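Side-chain contacts in haloperoxidase (PDB 1QHB), which catalyses the bromination of organic substrates with hydrogen peroxide and bromide, using vanadate as cofactor, in a dodecamer of identical calcium-binding subunits: residues A143-P148 with I211-G216; K392-Q397 with L560-Q565. One frame throughout, in Å; residues are numbered along the deposited sequence.

Contact 1: residues A143-P148 with I211-G216; sequences AMPPAP and IRRRRG
The carbonyl oxygen of P146 and the guanidinium group of R213 are joined through one water molecule, which donates a hydrogen bond to P146 O at 2.6 Å and accepts one from R213 NH2 at 3.1 Å. The water lies at the edge of the guanidinium, in its plane, and bridges a gap that leaves R213 NH2 4.2 Å from P146 O, too far for a direct bond. R213 reaches this place from segment 211-216, which begins on helix 208-213. Its first torsion sets CG between the backbone N and the carbonyl carbon (chi1 65°), and from CG to NE the chain runs out straight toward the proline-rich loop. Two rings meet its end. CG of P145 comes to the guanidinium edge, near the plane, 4.2 Å from R213 NH1, while CG of P148 approaches NH2 obliquely at the same 4.2 Å. The loop leads into helix 153-167 of this vanadium-dependent haloperoxidase, and the P148 side chain lies about 11 Å from that of H551, which probably binds vanadate. R213 is buried, and salt bridges from NE to E154 and from NH1 to E558 probably offset its charge and limit rotation of the group, tying segment 211-216 to helices 153-167 and 553-574. P146 also packs against T592 of a neighbouring subunit.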
ATOM      1  N   ALA A 143     -27.273   1.446 -19.274  1.00 12.11           N
ATOM      2  CA  ALA A 143     -28.368   0.565 -19.641  1.00 12.26           C
ATOM      3  C   ALA A 143     -29.465   1.208 -20.472  1.00 11.30           C
ATOM      4  O   ALA A 143     -29.746   2.410 -20.379  1.00 11.11           O
ATOM      5  CB  ALA A 143     -29.063   0.189 -18.301  1.00  8.57           C
ATOM      6  N   MET A 144     -30.184   0.397 -21.201  1.00  9.92           N
ATOM      7  CA  MET A 144     -31.402   0.828 -21.916  1.00 10.91           C
ATOM      8  C   MET A 144     -32.532   0.038 -21.251  1.00 10.13           C
ATOM      9  O   MET A 144     -32.310  -1.075 -20.766  1.00 10.57           O
ATOM     10  CB  MET A 144     -31.314   0.523 -23.395  1.00  7.77           C
ATOM     11  CG  MET A 144     -30.358   1.409 -24.182  1.00  8.13           C
ATOM     12  SD  MET A 144     -30.199   0.874 -25.910  1.00 13.26           S
ATOM     13  CE  MET A 144     -31.880   1.075 -26.490  1.00 12.37           C
ATOM     14  N   PRO A 145     -33.691   0.591 -21.054  1.00 10.67           N
ATOM     15  CA  PRO A 145     -34.788  -0.123 -20.412  1.00 11.10           C
ATOM     16  C   PRO A 145     -35.324  -1.232 -21.309  1.00 11.12           C
ATOM     17  O   PRO A 145     -35.049  -1.314 -22.502  1.00 12.50           O
ATOM     18  CB  PRO A 145     -35.821   0.973 -20.186  1.00  8.46           C
ATOM     19  CG  PRO A 145     -35.556   2.013 -21.243  1.00  9.27           C
ATOM     20  CD  PRO A 145     -34.057   1.972 -21.501  1.00  9.02           C
ATOM     21  N   PRO A 146     -36.089  -2.161 -20.741  1.00 12.16           N
ATOM     22  CA  PRO A 146     -36.693  -3.245 -21.483  1.00 11.21           C
ATOM     23  C   PRO A 146     -37.430  -2.748 -22.727  1.00 12.89           C
ATOM     24  O   PRO A 146     -38.191  -1.794 -22.617  1.00  7.71           O
ATOM     25  CB  PRO A 146     -37.716  -3.843 -20.528  1.00 10.50           C
ATOM     26  CG  PRO A 146     -37.365  -3.365 -19.139  1.00 11.12           C
ATOM     27  CD  PRO A 146     -36.494  -2.154 -19.292  1.00  9.86           C
ATOM     28  N   ALA A 147     -37.296  -3.453 -23.857  1.00 11.82           N
ATOM     29  CA  ALA A 147     -38.078  -3.116 -25.050  1.00 11.84           C
ATOM     30  C   ALA A 147     -39.533  -3.545 -24.965  1.00 12.63           C
ATOM     31  O   ALA A 147     -39.899  -4.409 -24.194  1.00 13.27           O
ATOM     32  CB  ALA A 147     -37.457  -3.792 -26.273  1.00  7.33           C
ATOM     33  N   PRO A 148     -40.414  -2.879 -25.720  1.00 14.31           N
ATOM     34  CA  PRO A 148     -41.828  -3.224 -25.811  1.00 13.02           C
ATOM     35  C   PRO A 148     -42.002  -4.706 -26.171  1.00 14.11           C
ATOM     36  O   PRO A 148     -41.190  -5.197 -26.947  1.00 11.15           O
ATOM     37  CB  PRO A 148     -42.336  -2.386 -26.997  1.00 10.15           C
ATOM     38  CG  PRO A 148     -41.400  -1.242 -27.065  1.00 12.37           C
ATOM     39  CD  PRO A 148     -40.032  -1.785 -26.677  1.00 10.81           C
ATOM     40  N   ILE A 211     -43.590   6.045 -19.756  1.00 18.01           N
ATOM     41  CA  ILE A 211     -44.306   7.311 -19.633  1.00 17.27           C
ATOM     42  C   ILE A 211     -43.526   8.327 -20.418  1.00 18.81           C
ATOM     43  O   ILE A 211     -44.092   9.108 -21.171  1.00 20.69           O
ATOM     44  CB  ILE A 211     -44.505   7.730 -18.165  1.00 18.29           C
ATOM     45  CG1 ILE A 211     -45.490   6.774 -17.486  1.00 16.20           C
ATOM     46  CG2 ILE A 211     -44.958   9.178 -18.033  1.00 15.69           C
ATOM     47  CD1 ILE A 211     -45.375   6.760 -15.968  1.00 16.21           C
ATOM     48  N   ARG A 212     -42.197   8.341 -20.304  1.00 18.51           N
ATOM     49  CA  ARG A 212     -41.425   9.353 -21.032  1.00 16.43           C
ATOM     50  C   ARG A 212     -41.508   9.193 -22.543  1.00 17.23           C
ATOM     51  O   ARG A 212     -41.464  10.196 -23.262  1.00 18.33           O
ATOM     52  CB  ARG A 212     -39.979   9.307 -20.515  1.00 17.16           C
ATOM     53  CG  ARG A 212     -39.194  10.520 -21.005  1.00 30.63           C
ATOM     54  CD  ARG A 212     -37.726  10.495 -20.609  1.00 37.98           C
ATOM     55  NE  ARG A 212     -37.027  11.563 -21.336  1.00 47.70           N
ATOM     56  CZ  ARG A 212     -35.760  11.939 -21.207  1.00 47.38           C
ATOM     57  NH1 ARG A 212     -34.929  11.369 -20.334  1.00 41.83           N
ATOM     58  NH2 ARG A 212     -35.309  12.930 -21.982  1.00 38.52           N
ATOM     59  N   ARG A 213     -41.612   7.999 -23.112  1.00 14.45           N
ATOM     60  CA  ARG A 213     -41.664   7.936 -24.582  1.00 18.24           C
ATOM     61  C   ARG A 213     -43.075   7.761 -25.150  1.00 16.40           C
ATOM     62  O   ARG A 213     -43.191   7.608 -26.366  1.00 14.04           O
ATOM     63  CB  ARG A 213     -40.748   6.807 -25.103  1.00 13.41           C
ATOM     64  CG  ARG A 213     -41.182   5.422 -24.688  1.00 11.50           C
ATOM     65  CD  ARG A 213     -40.172   4.355 -25.193  1.00 11.82           C
ATOM     66  NE  ARG A 213     -40.792   3.066 -24.851  1.00  9.15           N
ATOM     67  CZ  ARG A 213     -40.349   2.290 -23.874  1.00 16.79           C
ATOM     68  NH1 ARG A 213     -39.267   2.625 -23.174  1.00 16.67           N
ATOM     69  NH2 ARG A 213     -40.979   1.162 -23.599  1.00 11.91           N
ATOM     70  N   ARG A 214     -44.109   7.796 -24.309  1.00 14.86           N
ATOM     71  CA  ARG A 214     -45.460   7.601 -24.833  1.00 17.79           C
ATOM     72  C   ARG A 214     -45.939   8.816 -25.612  1.00 17.99           C
ATOM     73  O   ARG A 214     -45.698   9.922 -25.160  1.00 18.51           O
ATOM     74  CB  ARG A 214     -46.452   7.277 -23.719  1.00 21.86           C
ATOM     75  CG  ARG A 214     -47.809   6.886 -24.353  1.00 20.32           C
ATOM     76  CD  ARG A 214     -48.500   5.941 -23.386  1.00 21.97           C
ATOM     77  NE  ARG A 214     -49.811   5.570 -23.877  1.00 18.70           N
ATOM     78  CZ  ARG A 214     -50.480   4.543 -23.374  1.00 16.30           C
ATOM     79  NH1 ARG A 214     -49.905   3.851 -22.397  1.00 11.52           N
ATOM     80  NH2 ARG A 214     -51.674   4.274 -23.866  1.00 16.53           N
ATOM     81  N   ARG A 215     -46.564   8.618 -26.777  1.00 17.89           N
ATOM     82  CA  ARG A 215     -46.942   9.769 -27.581  1.00 16.97           C
ATOM     83  C   ARG A 215     -48.441  10.002 -27.509  1.00 16.64           C
ATOM     84  O   ARG A 215     -49.193   9.057 -27.366  1.00 18.96           O
ATOM     85  CB  ARG A 215     -46.492   9.649 -29.042  1.00 12.45           C
ATOM     86  CG  ARG A 215     -44.990   9.641 -29.197  1.00 12.48           C
ATOM     87  CD  ARG A 215     -44.573   9.330 -30.600  1.00  9.13           C
ATOM     88  NE  ARG A 215     -44.514   7.916 -30.916  1.00 13.47           N
ATOM     89  CZ  ARG A 215     -44.414   7.504 -32.192  1.00 13.64           C
ATOM     90  NH1 ARG A 215     -44.366   8.418 -33.149  1.00 13.01           N
ATOM     91  NH2 ARG A 215     -44.365   6.207 -32.449  1.00 11.95           N
ATOM     92  N   GLY A 216     -48.859  11.251 -27.722  1.00 15.43           N
ATOM     93  CA  GLY A 216     -50.291  11.532 -27.717  1.00 15.47           C
ATOM     94  C   GLY A 216     -50.799  11.577 -29.161  1.00 18.19           C
ATOM     95  O   GLY A 216     -50.287  11.049 -30.134  1.00 19.31           O
TER
HETATM   96  O   HOH W   1     -39.275   0.138 -21.273  1.00 15.12           O

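Contact 2: residues K392-Q397 with L560-Q565; sequences KAVRYQ and LLLGEQ
The first torsion of L562 swings CG opposite its own N (chi1 177°), and the second (72°) carries the CD2 methyl across to helix 376-402, where it meets A393, V394 and Q397. That single methyl makes every close approach between the two segments. It rests 4.1 Å from A393 CB and equally near the backbone N of V394, an approach to the main chain of the facing helix that is consistent with the small alanine side chain leaving room. V394 adds its CB alongside, 4.4 Å from L562 CD2, and one turn after A393, Q397 contributes CG, 4.3 Å from the same methyl. The other branch of the leucine takes less part, since L562 CD1 stays 4.7 Å from A393 CB. L562 accordingly accounts for more than half of the 119 Å² buried between the segments, a contact with no hydrogen bond across it, made by van der Waals packing.

Q397 takes part through CG. Its amide is engaged elsewhere, with OE1 hydrogen-bonded to H402 and NE2 to S34, so that its buried polar end is satisfied away from the leucine.

The axes of the two short helical segments approach to 10.5 Å, with their directions 137° apart, and the closest CA atoms are those of V394 and L562. Such a spacing leaves the gap to be filled by side chains. V394 also touches V487 of helix 484-499, and its side chain lies about 4 Å from G484 and from the side chain of K398, the residue that follows the segment. The contact thus belongs to the helical core of a vanadium-dependent haloperoxidase, directly beside the vanadate-binding site.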
ATOM      1  N   LYS A 392     -19.977   0.957 -28.816  1.00 10.05           N
ATOM      2  CA  LYS A 392     -19.638  -0.142 -27.935  1.00 10.39           C
ATOM      3  C   LYS A 392     -20.753  -0.339 -26.930  1.00 10.07           C
ATOM      4  O   LYS A 392     -21.186  -1.480 -26.756  1.00  9.55           O
ATOM      5  CB  LYS A 392     -18.298   0.021 -27.214  1.00  9.95           C
ATOM      6  CG  LYS A 392     -17.064  -0.224 -28.100  1.00  9.82           C
ATOM      7  CD  LYS A 392     -15.815   0.277 -27.386  1.00  6.20           C
ATOM      8  CE  LYS A 392     -14.652   0.471 -28.360  1.00 11.55           C
ATOM      9  NZ  LYS A 392     -13.401   0.648 -27.539  1.00  5.62           N
ATOM     10  N   ALA A 393     -21.298   0.750 -26.386  1.00  6.59           N
ATOM     11  CA  ALA A 393     -22.410   0.625 -25.455  1.00  8.97           C
ATOM     12  C   ALA A 393     -23.650   0.053 -26.126  1.00 11.50           C
ATOM     13  O   ALA A 393     -24.310  -0.831 -25.549  1.00 12.65           O
ATOM     14  CB  ALA A 393     -22.767   1.988 -24.840  1.00  3.76           C
ATOM     15  N   VAL A 394     -23.986   0.534 -27.342  1.00 10.74           N
ATOM     16  CA  VAL A 394     -25.236   0.004 -27.940  1.00 10.04           C
ATOM     17  C   VAL A 394     -25.045  -1.424 -28.416  1.00  6.82           C
ATOM     18  O   VAL A 394     -26.070  -2.151 -28.445  1.00 12.06           O
ATOM     19  CB  VAL A 394     -25.803   0.925 -29.048  1.00 10.92           C
ATOM     20  CG1 VAL A 394     -25.223   0.639 -30.408  1.00  4.33           C
ATOM     21  CG2 VAL A 394     -27.310   0.797 -29.108  1.00 10.38           C
ATOM     22  N   ARG A 395     -23.849  -1.863 -28.731  1.00  6.82           N
ATOM     23  CA  ARG A 395     -23.646  -3.269 -29.112  1.00 11.42           C
ATOM     24  C   ARG A 395     -23.865  -4.209 -27.936  1.00 10.27           C
ATOM     25  O   ARG A 395     -24.380  -5.298 -28.020  1.00 12.38           O
ATOM     26  CB  ARG A 395     -22.230  -3.456 -29.731  1.00  9.60           C
ATOM     27  CG  ARG A 395     -22.149  -2.825 -31.126  1.00 20.00           C
ATOM     28  CD  ARG A 395     -22.664  -3.771 -32.198  1.00 31.20           C
ATOM     29  NE  ARG A 395     -23.156  -3.030 -33.385  1.00 40.48           N
ATOM     30  CZ  ARG A 395     -22.814  -3.411 -34.621  1.00 35.61           C
ATOM     31  NH1 ARG A 395     -21.996  -4.453 -34.800  1.00 35.90           N
ATOM     32  NH2 ARG A 395     -23.252  -2.762 -35.679  1.00 41.29           N
ATOM     33  N   TYR A 396     -23.529  -3.820 -26.714  1.00 10.07           N
ATOM     34  CA  TYR A 396     -23.765  -4.566 -25.513  1.00 11.57           C
ATOM     35  C   TYR A 396     -25.274  -4.718 -25.344  1.00 11.32           C
ATOM     36  O   TYR A 396     -25.767  -5.801 -25.052  1.00 10.78           O
ATOM     37  CB  TYR A 396     -23.105  -3.894 -24.310  1.00  6.62           C
ATOM     38  CG  TYR A 396     -23.317  -4.673 -23.034  1.00  8.37           C
ATOM     39  CD1 TYR A 396     -22.741  -5.939 -22.855  1.00  5.55           C
ATOM     40  CD2 TYR A 396     -24.089  -4.124 -22.022  1.00  7.82           C
ATOM     41  CE1 TYR A 396     -22.952  -6.645 -21.666  1.00  7.94           C
ATOM     42  CE2 TYR A 396     -24.290  -4.833 -20.848  1.00  7.41           C
ATOM     43  CZ  TYR A 396     -23.727  -6.079 -20.669  1.00  8.16           C
ATOM     44  OH  TYR A 396     -23.941  -6.707 -19.462  1.00  8.86           O
ATOM     45  N   GLN A 397     -26.038  -3.668 -25.536  1.00  9.07           N
ATOM     46  CA  GLN A 397     -27.484  -3.732 -25.399  1.00  9.53           C
ATOM     47  C   GLN A 397     -28.017  -4.609 -26.528  1.00 10.84           C
ATOM     48  O   GLN A 397     -28.793  -5.513 -26.328  1.00  9.52           O
ATOM     49  CB  GLN A 397     -28.109  -2.327 -25.498  1.00  7.91           C
ATOM     50  CG  GLN A 397     -27.754  -1.363 -24.336  1.00 10.36           C
ATOM     51  CD  GLN A 397     -28.171  -1.955 -22.984  1.00 12.94           C
ATOM     52  OE1 GLN A 397     -29.302  -2.372 -22.745  1.00 10.99           O
ATOM     53  NE2 GLN A 397     -27.246  -2.041 -22.037  1.00  5.26           N
ATOM     54  N   LEU A 560     -31.020   7.422 -28.343  1.00  7.52           N
ATOM     55  CA  LEU A 560     -30.617   8.825 -28.269  1.00  7.97           C
ATOM     56  C   LEU A 560     -30.253   9.130 -26.801  1.00 10.91           C
ATOM     57  O   LEU A 560     -29.195   9.714 -26.600  1.00 11.86           O
ATOM     58  CB  LEU A 560     -31.766   9.749 -28.745  1.00  6.42           C
ATOM     59  CG  LEU A 560     -31.950   9.659 -30.284  1.00 12.05           C
ATOM     60  CD1 LEU A 560     -33.308  10.193 -30.695  1.00  6.00           C
ATOM     61  CD2 LEU A 560     -30.835  10.447 -30.932  1.00  7.69           C
ATOM     62  N   LEU A 561     -31.081   8.722 -25.837  1.00  9.60           N
ATOM     63  CA  LEU A 561     -30.706   9.005 -24.456  1.00  8.85           C
ATOM     64  C   LEU A 561     -29.394   8.325 -24.041  1.00 12.54           C
ATOM     65  O   LEU A 561     -28.614   8.942 -23.312  1.00 13.90           O
ATOM     66  CB  LEU A 561     -31.802   8.539 -23.472  1.00 11.72           C
ATOM     67  CG  LEU A 561     -33.184   9.138 -23.715  1.00 15.25           C
ATOM     68  CD1 LEU A 561     -34.128   8.712 -22.569  1.00  9.32           C
ATOM     69  CD2 LEU A 561     -33.131  10.635 -23.805  1.00 10.98           C
ATOM     70  N   LEU A 562     -29.144   7.117 -24.533  1.00  9.03           N
ATOM     71  CA  LEU A 562     -27.915   6.413 -24.160  1.00 11.30           C
ATOM     72  C   LEU A 562     -26.688   7.119 -24.705  1.00 10.89           C
ATOM     73  O   LEU A 562     -25.683   7.246 -23.944  1.00  9.95           O
ATOM     74  CB  LEU A 562     -27.942   4.961 -24.635  1.00  6.59           C
ATOM     75  CG  LEU A 562     -26.736   4.061 -24.413  1.00 14.46           C
ATOM     76  CD1 LEU A 562     -26.653   3.724 -22.922  1.00 15.58           C
ATOM     77  CD2 LEU A 562     -26.738   2.756 -25.205  1.00  9.83           C
ATOM     78  N   GLY A 563     -26.764   7.647 -25.935  1.00  9.63           N
ATOM     79  CA  GLY A 563     -25.597   8.284 -26.511  1.00  7.28           C
ATOM     80  C   GLY A 563     -25.315   9.592 -25.806  1.00  9.92           C
ATOM     81  O   GLY A 563     -24.157  10.052 -25.701  1.00 10.12           O
ATOM     82  N   GLU A 564     -26.371  10.241 -25.365  1.00  6.82           N
ATOM     83  CA  GLU A 564     -26.237  11.486 -24.607  1.00 10.16           C
ATOM     84  C   GLU A 564     -25.415  11.212 -23.340  1.00 10.77           C
ATOM     85  O   GLU A 564     -24.532  12.009 -23.007  1.00 11.86           O
ATOM     86  CB  GLU A 564     -27.613  11.997 -24.152  1.00  5.31           C
ATOM     87  CG  GLU A 564     -27.512  13.286 -23.342  1.00  7.99           C
ATOM     88  CD  GLU A 564     -28.869  13.850 -22.995  1.00 15.00           C
ATOM     89  OE1 GLU A 564     -29.679  13.122 -22.387  1.00 15.88           O
ATOM     90  OE2 GLU A 564     -29.134  15.014 -23.307  1.00 13.93           O
ATOM     91  N   GLN A 565     -25.709  10.125 -22.613  1.00 11.43           N
ATOM     92  CA  GLN A 565     -24.966   9.793 -21.401  1.00 12.45           C
ATOM     93  C   GLN A 565     -23.482   9.515 -21.672  1.00 11.36           C
ATOM     94  O   GLN A 565     -22.594   9.736 -20.831  1.00 11.14           O
ATOM     95  CB  GLN A 565     -25.508   8.498 -20.741  1.00 12.83           C
ATOM     96  CG  GLN A 565     -26.900   8.600 -20.137  1.00 24.02           C
ATOM     97  CD  GLN A 565     -27.537   7.261 -19.779  1.00 37.95           C
ATOM     98  OE1 GLN A 565     -26.992   6.424 -19.071  1.00 31.25           O
ATOM     99  NE2 GLN A 565     -28.771   7.034 -20.280  1.00 33.47           N
TER

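In the fold
The two contacts are neighbours, their centres 15 Å apart, and differ in depth and chemistry. Contact 2 is wholly buried between two long helices and relies on van der Waals packing; contact 1 is only partly buried, pairs a loop with an arginine of segment 211-216, and works through a charged group and a bridging water. Helix 553-574 serves both, supplying L562 to one and E558 to the arginine of the other. They also touch through M144 of the loop: its CG packs 4.0 Å from L562 CD2, and its N makes a weak hydrogen bond to Q397 OE1. The loop 143-148 therefore lies against the helix pair of contact 2.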